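PDB 6GNE: probable starch synthase 4, chloroplastic/amyloplastic from Arabidopsis thaliana, which belongs to the GT-B clan of glycosyltransferases and, in this model, holds adenosine-5'-diphosphate and glycan ligands. Local coordinates for residues L10-H14 against Y494-V498; I49-Y53 against R120-F124; N176-Q180 against G243-H247; L326-A330 against A446-N452; S424-D429 against Q438-T442. One frame throughout, in Å; residues are numbered along the deposited sequence.

Contact 1. Residues L10-H14 against Y494-V498; sequences LYVVH and YTRSV
L10 and Y494 make the firm part of this contact, where the start of the first strand meets one of the last turns of the chain. L10 CD1 rests 3.7 Å from Y494 CB, at the root of the tyrosine side chain. Further along the strand V12 points the same way and its side chain crosses that of Y494 at about a right angle, CG1 lying 3.9 Å from Y494 CE2. The valine's CG1 is anti to the backbone N (chi1 -176°), which carries that methyl to the far half of the ring. At the end of the tyrosine the hydroxyl only touches H14, with Y494 OH 3.8 Å from H14 CE1; its hydrogen bond goes to H143 instead, while H14 ND1 is paired with H145. This inner end is buried, with L39 of helix 27-41 and I141 of strand 141-145 also against Y494. Toward solvent the fit slackens. L10 CD2 is 4.4 Å from V498 CG2, and the exposed T495 offers just its methyl, CG2, at 4.0 Å from L10 CD1, while its hydroxyl bonds back to E491 O in its own helix. Joined here, 480 residues apart, are the N-terminal Rossmann-like sheet and the C-terminal helix 484-499, which returns across the molecule to pack on the first domain, an arrangement characteristic of the GT-B fold.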
# COMPACT_ATOMS: atom_id res chain seq x y z
N LEU A 10 -24.56 -1.95 3.77
CA LEU A 10 -24.14 -0.56 3.97
C LEU A 10 -23.74 0.13 2.68
O LEU A 10 -23.34 -0.51 1.72
CB LEU A 10 -22.96 -0.50 4.94
CG LEU A 10 -23.23 -1.15 6.30
CD1 LEU A 10 -21.95 -1.21 7.10
CD2 LEU A 10 -24.33 -0.43 7.06
N TYR A 11 -23.85 1.46 2.70
CA TYR A 11 -23.36 2.33 1.65
C TYR A 11 -22.05 2.95 2.18
O TYR A 11 -22.05 3.74 3.14
CB TYR A 11 -24.41 3.38 1.29
CG TYR A 11 -23.99 4.46 0.29
CD1 TYR A 11 -22.89 4.29 -0.58
CD2 TYR A 11 -24.72 5.64 0.19
CE1 TYR A 11 -22.55 5.28 -1.49
CE2 TYR A 11 -24.36 6.64 -0.70
CZ TYR A 11 -23.29 6.45 -1.55
OH TYR A 11 -22.94 7.44 -2.41
N VAL A 12 -20.95 2.55 1.55
CA VAL A 12 -19.59 2.86 1.99
C VAL A 12 -18.87 3.67 0.92
O VAL A 12 -18.71 3.20 -0.21
CB VAL A 12 -18.81 1.56 2.21
CG1 VAL A 12 -17.43 1.84 2.77
CG2 VAL A 12 -19.60 0.61 3.10
N VAL A 13 -18.44 4.88 1.27
CA VAL A 13 -17.61 5.69 0.38
C VAL A 13 -16.15 5.75 0.85
O VAL A 13 -15.89 6.02 2.02
CB VAL A 13 -18.18 7.11 0.22
CG1 VAL A 13 -17.35 7.93 -0.76
CG2 VAL A 13 -19.59 7.02 -0.32
N HIS A 14 -15.21 5.48 -0.05
CA HIS A 14 -13.77 5.58 0.24
C HIS A 14 -13.25 6.82 -0.45
O HIS A 14 -13.44 7.00 -1.64
CB HIS A 14 -13.00 4.36 -0.25
CG HIS A 14 -13.24 3.14 0.56
ND1 HIS A 14 -12.34 2.67 1.48
CD2 HIS A 14 -14.30 2.29 0.61
CE1 HIS A 14 -12.83 1.59 2.07
NE2 HIS A 14 -14.03 1.34 1.55
N TYR A 494 -17.59 -1.40 10.93
CA TYR A 494 -18.59 -0.54 10.30
C TYR A 494 -19.98 -0.70 10.91
O TYR A 494 -20.61 0.29 11.29
CB TYR A 494 -18.73 -0.84 8.80
CG TYR A 494 -17.57 -0.52 7.88
CD1 TYR A 494 -16.45 0.21 8.29
CD2 TYR A 494 -17.62 -0.93 6.55
CE1 TYR A 494 -15.41 0.49 7.42
CE2 TYR A 494 -16.60 -0.65 5.68
CZ TYR A 494 -15.50 0.06 6.12
OH TYR A 494 -14.51 0.33 5.22
N THR A 495 -20.47 -1.95 10.97
CA THR A 495 -21.80 -2.23 11.53
C THR A 495 -21.90 -1.84 13.01
O THR A 495 -22.88 -1.23 13.40
CB THR A 495 -22.24 -3.70 11.36
OG1 THR A 495 -21.18 -4.57 11.76
CG2 THR A 495 -22.60 -4.00 9.91
N ARG A 496 -20.89 -2.17 13.81
CA ARG A 496 -20.89 -1.87 15.25
C ARG A 496 -20.90 -0.37 15.51
O ARG A 496 -21.57 0.08 16.45
CB ARG A 496 -19.72 -2.53 15.96
CG ARG A 496 -19.70 -2.46 17.48
CD ARG A 496 -18.93 -3.63 18.12
NE ARG A 496 -17.46 -3.58 17.89
CZ ARG A 496 -16.70 -4.47 17.24
NH1 ARG A 496 -17.19 -5.59 16.69
NH2 ARG A 496 -15.38 -4.24 17.13
N SER A 497 -20.21 0.39 14.66
CA SER A 497 -20.25 1.85 14.77
C SER A 497 -21.59 2.48 14.34
O SER A 497 -22.06 3.41 14.97
CB SER A 497 -19.12 2.46 13.95
OG SER A 497 -18.90 3.79 14.37
N VAL A 498 -22.17 1.96 13.26
CA VAL A 498 -23.50 2.38 12.78
C VAL A 498 -24.56 2.14 13.85
O VAL A 498 -25.40 3.02 14.09
CB VAL A 498 -23.88 1.67 11.44
CG1 VAL A 498 -25.37 1.82 11.11
CG2 VAL A 498 -23.01 2.21 10.31

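Contact 2. Residues I49-Y53 against R120-F124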
# COMPACT_ATOMS: atom_id res chain seq x y z
N ILE A 49 -13.95 7.85 -4.33
CA ILE A 49 -13.72 9.20 -4.80
C ILE A 49 -12.21 9.43 -4.85
O ILE A 49 -11.54 9.28 -3.84
CB ILE A 49 -14.41 10.24 -3.92
CG1 ILE A 49 -15.94 10.01 -3.93
CG2 ILE A 49 -14.06 11.66 -4.38
CD1 ILE A 49 -16.71 10.85 -2.92
N LEU A 50 -11.71 9.78 -6.06
CA LEU A 50 -10.30 10.06 -6.34
C LEU A 50 -10.13 11.41 -6.98
O LEU A 50 -11.08 11.96 -7.49
CB LEU A 50 -9.73 9.04 -7.34
CG LEU A 50 -9.75 7.57 -6.95
CD1 LEU A 50 -9.24 6.73 -8.09
CD2 LEU A 50 -8.92 7.34 -5.70
N PRO A 51 -8.90 11.94 -6.99
CA PRO A 51 -8.63 13.02 -7.90
C PRO A 51 -8.54 12.51 -9.33
O PRO A 51 -8.25 11.34 -9.56
CB PRO A 51 -7.26 13.54 -7.45
CG PRO A 51 -7.05 13.00 -6.08
CD PRO A 51 -7.74 11.67 -6.12
N LYS A 52 -8.76 13.40 -10.29
CA LYS A 52 -8.45 13.13 -11.67
C LYS A 52 -7.03 13.64 -11.91
O LYS A 52 -6.82 14.80 -12.27
CB LYS A 52 -9.43 13.83 -12.61
CG LYS A 52 -9.12 13.60 -14.09
CD LYS A 52 -10.13 12.71 -14.80
CE LYS A 52 -9.96 12.73 -16.31
NZ LYS A 52 -9.58 14.07 -16.88
N TYR A 53 -6.06 12.76 -11.70
CA TYR A 53 -4.68 13.06 -12.05
C TYR A 53 -4.52 13.02 -13.57
O TYR A 53 -5.16 12.21 -14.26
CB TYR A 53 -3.73 12.05 -11.45
CG TYR A 53 -3.74 11.95 -9.94
CD1 TYR A 53 -3.09 12.89 -9.14
CD2 TYR A 53 -4.35 10.87 -9.31
CE1 TYR A 53 -3.08 12.76 -7.76
CE2 TYR A 53 -4.34 10.73 -7.94
CZ TYR A 53 -3.72 11.68 -7.16
OH TYR A 53 -3.72 11.51 -5.79
N ARG A 120 -2.98 20.87 -2.13
CA ARG A 120 -3.52 19.94 -3.12
C ARG A 120 -4.52 18.99 -2.47
O ARG A 120 -5.67 18.92 -2.88
CB ARG A 120 -2.40 19.14 -3.79
CG ARG A 120 -1.44 19.90 -4.69
CD ARG A 120 -0.30 19.03 -5.19
NE ARG A 120 -0.77 18.08 -6.22
CZ ARG A 120 -0.31 16.84 -6.43
NH1 ARG A 120 0.66 16.30 -5.68
NH2 ARG A 120 -0.83 16.10 -7.40
N PHE A 121 -4.11 18.29 -1.42
CA PHE A 121 -4.98 17.24 -0.87
C PHE A 121 -6.03 17.73 0.15
O PHE A 121 -7.10 17.11 0.29
CB PHE A 121 -4.13 16.08 -0.36
CG PHE A 121 -3.39 15.35 -1.47
CD1 PHE A 121 -4.08 14.49 -2.31
CD2 PHE A 121 -2.02 15.54 -1.67
CE1 PHE A 121 -3.42 13.82 -3.32
CE2 PHE A 121 -1.36 14.88 -2.70
CZ PHE A 121 -2.04 14.02 -3.53
N SER A 122 -5.77 18.81 0.87
CA SER A 122 -6.82 19.44 1.67
C SER A 122 -7.94 20.00 0.76
O SER A 122 -9.12 19.90 1.11
CB SER A 122 -6.27 20.52 2.61
OG SER A 122 -5.68 21.58 1.90
N TYR A 123 -7.59 20.56 -0.40
CA TYR A 123 -8.62 20.96 -1.37
C TYR A 123 -9.48 19.77 -1.78
O TYR A 123 -10.72 19.82 -1.72
CB TYR A 123 -8.02 21.58 -2.63
CG TYR A 123 -9.06 22.01 -3.67
CD1 TYR A 123 -9.60 21.08 -4.58
CD2 TYR A 123 -9.50 23.34 -3.74
CE1 TYR A 123 -10.56 21.48 -5.51
CE2 TYR A 123 -10.45 23.73 -4.68
CZ TYR A 123 -10.98 22.81 -5.56
OH TYR A 123 -11.90 23.22 -6.50
N PHE A 124 -8.80 18.72 -2.22
CA PHE A 124 -9.44 17.50 -2.66
C PHE A 124 -10.40 16.95 -1.60
O PHE A 124 -11.53 16.56 -1.93
CB PHE A 124 -8.40 16.43 -3.01
CG PHE A 124 -8.99 15.07 -3.22
CD1 PHE A 124 -9.92 14.85 -4.24
CD2 PHE A 124 -8.65 14.00 -2.39
CE1 PHE A 124 -10.49 13.60 -4.43
CE2 PHE A 124 -9.21 12.74 -2.59
CZ PHE A 124 -10.13 12.54 -3.61
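Y53 OH sits between two groups: it is hydrogen-bonded to A17 O, and across the contact it meets the rim of F121, in the plane of that ring, 3.4 Å from F121 CE1. The setting is the Rossmann-like N-terminal half of a GT-B fold, where helix 117-134 covers the end of the parallel strand 45-51. Strand 49-51 and helix 120-124 run in roughly opposing directions, 144° apart, with axes 10.1 Å from each other. R120 also comes to the edge of the Y53 ring, its NH2 near the tyrosine plane and 4.0 Å from Y53 CE1. The charge of that guanidinium is met by D117, and its NE and NH1 also donate to F105 O and F111 O, so the tyrosine receives a group already fixed in direction. One turn further along the helix, F124 gives the largest single share of the buried surface. Its CG stands anti to the backbone N (chi1 169°), which sends the ring out from the helix onto the strand backbone. I49 O reaches the ring edge, 3.6 Å from F124 CZ, and I49 CG2 adds an apolar touch. One face is taken by proline: P51 CG stands 3.8 Å from the centroid of the F124 ring, 7° off its normal, a CH-pi contact.

Contact 3. Residues N176-Q180 against G243-H247; sequences NFEYQ and GKGLH. With GLC (alpha-D-glucopyranose), chain C; AC1 (4,6-dideoxy-4-{[(1S,4R,5S,6S)-4,5,6-trihydroxy-3-(hydroxymethyl)cyclohex-2-en-1-yl]amino}-alpha-D-glucopyranose), chain B.
The loop after strand 169-174 forms part of the glycan pocket, and behind it Q180 and F177 lean on the type I' turn that runs from G243 to L246. The Q180 amide does the joining. Its NE2 donates to K244 O at 3.1 Å, nearly straight at 170° and in the amide plane, and also to F177 O at 2.8 Å within its own loop. OE1 is bonded to N214 and H207, so both ends of this buried amide are satisfied and its rotation is fixed. L246 approaches from the opposite direction, with CD1 3.4 Å from Q180 CD and 3.9 Å from F177 CD1. K244 kinks along its chain (chi3 77°) and lays its aliphatic part over the loop, CD being 3.8 Å from E178 CA. Its ammonium makes a cation-pi contact with F396; E178 OE2 is nearby but not paired with it. An Asx turn braces the start of the loop: N176 OD1 accepts from E178 N, while N176 ND2 reaches back to E178 OE1. On the pocket side N176 CB touches AC1 O3, and the Y179 ring offers a face to alpha-D-glucopyranose (GLC), GLC C3 standing 3.7 Å above its plane and offset to the rim.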
# COMPACT_ATOMS: atom_id res chain seq x y z
N ASN A 176 0.85 4.31 6.88
CA ASN A 176 2.21 4.55 7.37
C ASN A 176 2.23 5.80 8.23
O ASN A 176 2.12 6.91 7.71
CB ASN A 176 3.21 4.68 6.18
CG ASN A 176 4.66 4.81 6.62
OD1 ASN A 176 4.95 4.87 7.80
ND2 ASN A 176 5.58 4.87 5.67
N PHE A 177 2.41 5.62 9.54
CA PHE A 177 2.42 6.76 10.50
C PHE A 177 3.65 7.65 10.39
O PHE A 177 3.76 8.64 11.07
CB PHE A 177 2.26 6.28 11.93
CG PHE A 177 0.86 5.85 12.29
CD1 PHE A 177 -0.08 6.76 12.68
CD2 PHE A 177 0.51 4.50 12.29
CE1 PHE A 177 -1.36 6.36 13.01
CE2 PHE A 177 -0.76 4.09 12.65
CZ PHE A 177 -1.70 5.02 13.01
N GLU A 178 4.61 7.27 9.57
CA GLU A 178 5.68 8.18 9.21
C GLU A 178 5.15 9.43 8.54
O GLU A 178 5.68 10.50 8.75
CB GLU A 178 6.65 7.47 8.28
CG GLU A 178 7.94 8.25 8.02
CD GLU A 178 8.77 7.68 6.89
OE1 GLU A 178 8.26 6.72 6.17
OE2 GLU A 178 9.94 8.20 6.79
N TYR A 179 4.12 9.29 7.72
CA TYR A 179 3.60 10.42 6.93
C TYR A 179 2.39 11.04 7.58
O TYR A 179 1.29 10.56 7.43
CB TYR A 179 3.32 9.99 5.49
CG TYR A 179 4.56 9.45 4.81
CD1 TYR A 179 5.78 10.17 4.85
CD2 TYR A 179 4.53 8.23 4.10
CE1 TYR A 179 6.94 9.66 4.25
CE2 TYR A 179 5.68 7.72 3.46
CZ TYR A 179 6.87 8.43 3.54
OH TYR A 179 7.99 7.96 2.94
N GLN A 180 2.62 12.14 8.29
CA GLN A 180 1.60 12.77 9.11
C GLN A 180 1.00 14.05 8.49
O GLN A 180 -0.05 14.53 8.93
CB GLN A 180 2.17 13.02 10.52
CG GLN A 180 2.36 11.71 11.26
CD GLN A 180 3.06 11.82 12.60
OE1 GLN A 180 2.87 12.79 13.36
NE2 GLN A 180 3.85 10.82 12.90
N GLY A 243 6.11 4.97 17.43
CA GLY A 243 4.95 5.82 17.19
C GLY A 243 5.17 7.12 16.45
O GLY A 243 4.24 7.67 15.87
N LYS A 244 6.39 7.64 16.50
CA LYS A 244 6.80 8.85 15.75
C LYS A 244 6.10 10.11 16.26
O LYS A 244 5.62 10.92 15.48
CB LYS A 244 6.59 8.64 14.24
CG LYS A 244 6.77 7.17 13.79
CD LYS A 244 7.35 7.05 12.41
CE LYS A 244 8.87 7.31 12.39
NZ LYS A 244 9.50 6.72 11.15
N GLY A 245 6.04 10.25 17.59
CA GLY A 245 5.33 11.34 18.25
C GLY A 245 3.87 11.09 18.61
O GLY A 245 3.36 11.70 19.57
N LEU A 246 3.20 10.20 17.86
CA LEU A 246 1.76 9.97 17.99
C LEU A 246 1.37 8.88 18.99
O LEU A 246 0.18 8.69 19.26
CB LEU A 246 1.14 9.63 16.63
CG LEU A 246 1.02 10.79 15.66
CD1 LEU A 246 0.52 10.28 14.30
CD2 LEU A 246 0.12 11.88 16.22
N HIS A 247 2.35 8.16 19.53
CA HIS A 247 2.08 7.07 20.48
C HIS A 247 1.11 7.44 21.62
O HIS A 247 0.21 6.66 21.91
CB HIS A 247 3.39 6.46 20.98
CG HIS A 247 4.10 7.26 22.02
ND1 HIS A 247 4.82 8.39 21.72
CD2 HIS A 247 4.20 7.09 23.37
CE1 HIS A 247 5.34 8.88 22.84
NE2 HIS A 247 4.98 8.11 23.85
C1 GLC C . 4.97 11.22 -0.22
C2 GLC C . 3.51 11.16 0.23
C3 GLC C . 3.26 9.89 1.04
C4 GLC C . 3.60 8.69 0.17
C5 GLC C . 5.07 8.78 -0.22
C6 GLC C . 5.46 7.64 -1.15
O2 GLC C . 3.19 12.34 0.96
O3 GLC C . 1.90 9.81 1.45
O4 GLC C . 3.32 7.48 0.87
O5 GLC C . 5.33 10.02 -0.90
O6 GLC C . 6.77 7.88 -1.66
C1 AC1 B . 2.18 6.76 0.40
O2 AC1 B . 1.01 7.32 2.45
C2 AC1 B . 1.36 6.23 1.58
C4A AC1 B . 1.68 -0.87 3.53
C3 AC1 B . 2.09 5.10 2.32
O3 AC1 B . 1.21 4.64 3.36
C4 AC1 B . 2.46 3.99 1.33
N4A AC1 B . 3.10 2.81 1.94
C5 AC1 B . 3.35 4.65 0.27
O5 AC1 B . 2.60 5.66 -0.41
C6 AC1 B . 3.81 3.69 -0.81
C1B AC1 B . 2.46 1.94 2.94
C2B AC1 B . 3.44 0.96 3.65
O2B AC1 B . 4.82 1.24 3.38
C3B AC1 B . 3.16 -0.52 3.38
O3B AC1 B . 3.83 -1.25 4.40
O4 AC1 B . 1.50 -2.24 3.17
C5B AC1 B . 0.81 0.04 2.72
C7B AC1 B . 1.20 1.29 2.41
C6B AC1 B . -0.56 -0.42 2.29
O6B AC1 B . -1.39 -0.66 3.43

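Contact 4. Residues L326-A330 against A446-N452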
# COMPACT_ATOMS: atom_id res chain seq x y z
N LEU A 326 20.74 -3.29 2.93
CA LEU A 326 20.56 -4.74 2.88
C LEU A 326 20.20 -5.27 1.50
O LEU A 326 20.64 -6.34 1.13
CB LEU A 326 19.51 -5.21 3.91
CG LEU A 326 19.94 -4.97 5.35
CD1 LEU A 326 18.79 -5.31 6.27
CD2 LEU A 326 21.23 -5.77 5.68
N ILE A 327 19.42 -4.51 0.74
CA ILE A 327 19.12 -4.88 -0.63
C ILE A 327 20.40 -4.85 -1.47
O ILE A 327 20.70 -5.80 -2.20
CB ILE A 327 18.06 -3.98 -1.25
CG1 ILE A 327 16.72 -4.23 -0.55
CG2 ILE A 327 17.90 -4.26 -2.73
CD1 ILE A 327 15.63 -3.22 -0.84
N ARG A 328 21.16 -3.76 -1.36
CA ARG A 328 22.47 -3.67 -1.98
C ARG A 328 23.35 -4.89 -1.63
O ARG A 328 23.91 -5.50 -2.54
CB ARG A 328 23.17 -2.41 -1.54
CG ARG A 328 24.51 -2.18 -2.21
CD ARG A 328 25.35 -1.15 -1.51
NE ARG A 328 26.26 -0.53 -2.47
CZ ARG A 328 27.44 -1.03 -2.86
NH1 ARG A 328 28.18 -0.35 -3.75
NH2 ARG A 328 27.90 -2.19 -2.38
N HIS A 329 23.46 -5.22 -0.35
CA HIS A 329 24.26 -6.36 0.10
C HIS A 329 23.78 -7.65 -0.51
O HIS A 329 24.57 -8.48 -0.92
CB HIS A 329 24.27 -6.49 1.62
CG HIS A 329 24.93 -7.74 2.11
ND1 HIS A 329 26.27 -7.98 1.92
CD2 HIS A 329 24.44 -8.83 2.76
CE1 HIS A 329 26.59 -9.16 2.45
NE2 HIS A 329 25.49 -9.69 2.97
N ALA A 330 22.47 -7.84 -0.55
CA ALA A 330 21.85 -9.06 -1.05
C ALA A 330 22.18 -9.34 -2.51
O ALA A 330 22.23 -10.49 -2.90
CB ALA A 330 20.34 -9.00 -0.88
N ALA A 446 18.81 -5.88 11.73
CA ALA A 446 18.94 -5.23 10.44
C ALA A 446 20.40 -5.02 10.03
O ALA A 446 20.82 -3.91 9.81
CB ALA A 446 18.22 -3.91 10.50
N ASP A 447 21.16 -6.10 9.93
CA ASP A 447 22.57 -6.05 9.50
C ASP A 447 22.91 -7.23 8.56
O ASP A 447 22.09 -8.16 8.37
CB ASP A 447 23.51 -5.94 10.71
CG ASP A 447 23.44 -7.15 11.65
OD1 ASP A 447 22.88 -8.21 11.32
OD2 ASP A 447 23.99 -7.05 12.78
N GLU A 448 24.11 -7.20 7.98
CA GLU A 448 24.48 -8.20 6.99
C GLU A 448 24.57 -9.59 7.59
O GLU A 448 24.14 -10.57 7.02
CB GLU A 448 25.78 -7.82 6.31
CG GLU A 448 25.71 -6.52 5.52
CD GLU A 448 26.98 -6.21 4.74
OE1 GLU A 448 28.01 -6.99 4.78
OE2 GLU A 448 26.90 -5.14 4.08
N GLN A 449 25.09 -9.66 8.79
CA GLN A 449 25.17 -10.91 9.53
C GLN A 449 23.78 -11.59 9.65
O GLN A 449 23.62 -12.76 9.30
CB GLN A 449 25.77 -10.63 10.91
CG GLN A 449 26.61 -11.73 11.52
CD GLN A 449 26.13 -12.12 12.93
OE1 GLN A 449 26.76 -11.79 13.97
NE2 GLN A 449 25.00 -12.84 12.97
N GLY A 450 22.77 -10.85 10.11
CA GLY A 450 21.44 -11.39 10.27
C GLY A 450 20.86 -11.85 8.94
O GLY A 450 20.37 -12.99 8.83
N PHE A 451 20.94 -10.98 7.94
CA PHE A 451 20.44 -11.28 6.62
C PHE A 451 21.14 -12.51 6.03
O PHE A 451 20.47 -13.40 5.47
CB PHE A 451 20.55 -10.03 5.68
CG PHE A 451 20.05 -10.28 4.28
CD1 PHE A 451 18.72 -10.14 3.98
CD2 PHE A 451 20.92 -10.74 3.28
CE1 PHE A 451 18.21 -10.43 2.73
CE2 PHE A 451 20.43 -11.03 2.00
CZ PHE A 451 19.05 -10.86 1.74
N ASN A 452 22.47 -12.57 6.14
CA ASN A 452 23.28 -13.71 5.61
C ASN A 452 22.81 -15.08 6.08
O ASN A 452 22.71 -16.00 5.29
CB ASN A 452 24.76 -13.55 5.92
CG ASN A 452 25.45 -12.48 5.06
OD1 ASN A 452 24.85 -11.88 4.16
ND2 ASN A 452 26.71 -12.22 5.34
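Helices 326-330 and 448-452 pass at 10.5 Å between axes, their directions 54° apart, with L326 and E448 the closest pair of CA atoms. They are neighbouring helices of the C-terminal Rossmann-like domain of the GT-B fold, and both lie on the same strand: A330 and F451 each touch I391. D447 is the N-cap of the second helix, its OD1 accepting from G450 N, and L326 packs on this helix start, with CD2 3.6 Å from D447 C. Deeper in, A330 CB meets the end of the F451 ring, 3.5 Å from CZ. H329 works on the outer side. With CG anti to the backbone N (chi1 173°), its ring swings across to the other helix, where E448 lies over one face: the carboxylate is stacked almost flat on the imidazole, planes 11° apart, and E448 CG makes a CH-pi contact 3.8 Å from the H329 ring centroid. E448 OE1 is near ND1 but poorly angled for a bond. A carboxylate so placed could favour a positively charged imidazole. The ring's rotation is set at its edge, where H329 NE2 donates to N452 OD1 at 2.6 Å, in the ring plane and on a carbonyl lone pair.

Contact 5. Residues S424-D429 against Q438-T442; sequences SVFDID and QNGFT
N439 holds the backbone of the other segment with both ends of its amide: ND2 donates to S424 O at 2.8 Å, and OD1 accepts from F426 N, also at 2.8 Å and almost straight (172°). Its chi1 of 60° folds the side chain back beside its own main chain, where it serves the residues on both flanks of V425. Next along, F426 O receives two donors, N439 N at 2.9 Å and G440 N at 3.2 Å, the second from above the carbonyl plane. I428 N then bonds to G440 O, completing the single beta bridge between D427 and G440. The D427 carboxylate is shared. OD2 uses its anti lone pair for T442 N (3.0 Å) and also forms a salt bridge with R457, while OD1 accepts from D429 N in an Asx turn. A water spans D427 N and T442 OG1. Around this polar core lie apolar contacts: I428 CD1 is 3.6 Å from F441 CZ, and V425 CG1 3.7 Å from T442 CG2. The irregular chain after helix 419-424 is thus fastened to residues 438-442, which lead into edge strand 441-443, by one bridge and side-chain bonds and not by regular strand pairing, and R457 ties it, through D427 and D429, to helix 448-464.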
# COMPACT_ATOMS: atom_id res chain seq x y z
N SER A 424 2.97 -12.09 8.69
CA SER A 424 2.76 -12.88 7.47
C SER A 424 3.90 -13.83 7.03
O SER A 424 3.70 -14.69 6.17
CB SER A 424 2.48 -11.90 6.33
OG SER A 424 3.52 -10.93 6.26
N VAL A 425 5.11 -13.67 7.60
CA VAL A 425 6.27 -14.49 7.23
C VAL A 425 6.83 -15.20 8.46
O VAL A 425 7.19 -14.58 9.44
CB VAL A 425 7.36 -13.68 6.52
CG1 VAL A 425 8.43 -14.60 5.94
CG2 VAL A 425 6.77 -12.89 5.37
N PHE A 426 6.92 -16.52 8.35
CA PHE A 426 7.28 -17.40 9.45
C PHE A 426 8.36 -18.40 8.99
O PHE A 426 8.15 -19.20 8.08
CB PHE A 426 6.04 -18.15 9.91
CG PHE A 426 4.91 -17.26 10.32
CD1 PHE A 426 4.87 -16.69 11.61
CD2 PHE A 426 3.89 -16.97 9.43
CE1 PHE A 426 3.82 -15.87 11.99
CE2 PHE A 426 2.83 -16.11 9.79
CZ PHE A 426 2.80 -15.57 11.07
N ASP A 427 9.50 -18.34 9.65
CA ASP A 427 10.68 -19.16 9.35
C ASP A 427 10.41 -20.66 9.47
O ASP A 427 9.94 -21.13 10.52
CB ASP A 427 11.83 -18.75 10.29
CG ASP A 427 13.18 -19.22 9.81
OD1 ASP A 427 13.56 -20.38 10.09
OD2 ASP A 427 13.88 -18.41 9.17
N ILE A 428 10.73 -21.40 8.41
CA ILE A 428 10.56 -22.88 8.39
C ILE A 428 11.51 -23.65 9.33
O ILE A 428 11.21 -24.79 9.66
CB ILE A 428 10.64 -23.49 6.97
CG1 ILE A 428 12.07 -23.47 6.41
CG2 ILE A 428 9.69 -22.76 6.03
CD1 ILE A 428 12.24 -24.02 5.00
N ASP A 429 12.61 -23.04 9.76
CA ASP A 429 13.52 -23.65 10.73
C ASP A 429 13.24 -23.29 12.22
O ASP A 429 13.92 -23.79 13.09
CB ASP A 429 14.99 -23.38 10.36
CG ASP A 429 15.40 -23.99 8.97
OD1 ASP A 429 14.92 -25.08 8.56
OD2 ASP A 429 16.25 -23.37 8.27
N GLN A 438 4.33 -21.82 8.85
CA GLN A 438 5.71 -21.79 8.33
C GLN A 438 5.72 -21.64 6.80
O GLN A 438 5.18 -22.48 6.10
CB GLN A 438 6.50 -23.04 8.77
CG GLN A 438 6.81 -23.08 10.27
CD GLN A 438 7.65 -24.29 10.73
OE1 GLN A 438 7.45 -25.41 10.29
NE2 GLN A 438 8.59 -24.03 11.63
N ASN A 439 6.31 -20.57 6.28
CA ASN A 439 6.23 -20.28 4.84
C ASN A 439 7.44 -19.64 4.23
O ASN A 439 7.38 -19.29 3.06
CB ASN A 439 5.00 -19.40 4.57
CG ASN A 439 5.05 -18.07 5.32
OD1 ASN A 439 6.10 -17.70 5.89
ND2 ASN A 439 3.94 -17.35 5.29
N GLY A 440 8.53 -19.46 4.96
CA GLY A 440 9.67 -18.71 4.43
C GLY A 440 10.84 -18.64 5.38
O GLY A 440 11.10 -19.57 6.16
N PHE A 441 11.57 -17.54 5.30
CA PHE A 441 12.78 -17.34 6.10
C PHE A 441 12.79 -15.94 6.66
O PHE A 441 12.47 -15.01 5.95
CB PHE A 441 14.02 -17.53 5.23
CG PHE A 441 14.12 -18.90 4.64
CD1 PHE A 441 13.54 -19.17 3.42
CD2 PHE A 441 14.79 -19.90 5.31
CE1 PHE A 441 13.60 -20.42 2.88
CE2 PHE A 441 14.88 -21.16 4.76
CZ PHE A 441 14.25 -21.44 3.54
N THR A 442 13.14 -15.81 7.95
CA THR A 442 13.19 -14.51 8.60
C THR A 442 14.50 -14.26 9.32
O THR A 442 15.27 -15.15 9.55
CB THR A 442 12.00 -14.31 9.59
OG1 THR A 442 12.10 -15.18 10.74
CG2 THR A 442 10.65 -14.53 8.91
O HOH W 1 9.82 -16.06 11.67

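In the fold
Contacts 2 and 3 lie in the N-terminal half of the molecule, and contact 1 brings the C-terminal helix back onto it; contacts 4 and 5 belong to the C-terminal half, with ADP and AC1 between the two halves. Contacts 1 and 2 share a sheet: H14 O and I49 N, 2.9 Å apart, probably bond between neighbouring strands, although the contact centres are about 22 Å apart. Contact 3 supplies N176 and Y179 to the glycan pocket, and the E178 side chain is about 8 Å from ADP. F121 of contact 2 comes within about 6 Å of a bound alpha-D-glucopyranose, and S424 of contact 5 within about 9 Å of AC1. Contacts 4 and 5, centres about 17 Å apart, follow one another through strand 441-443 and helix 448-464.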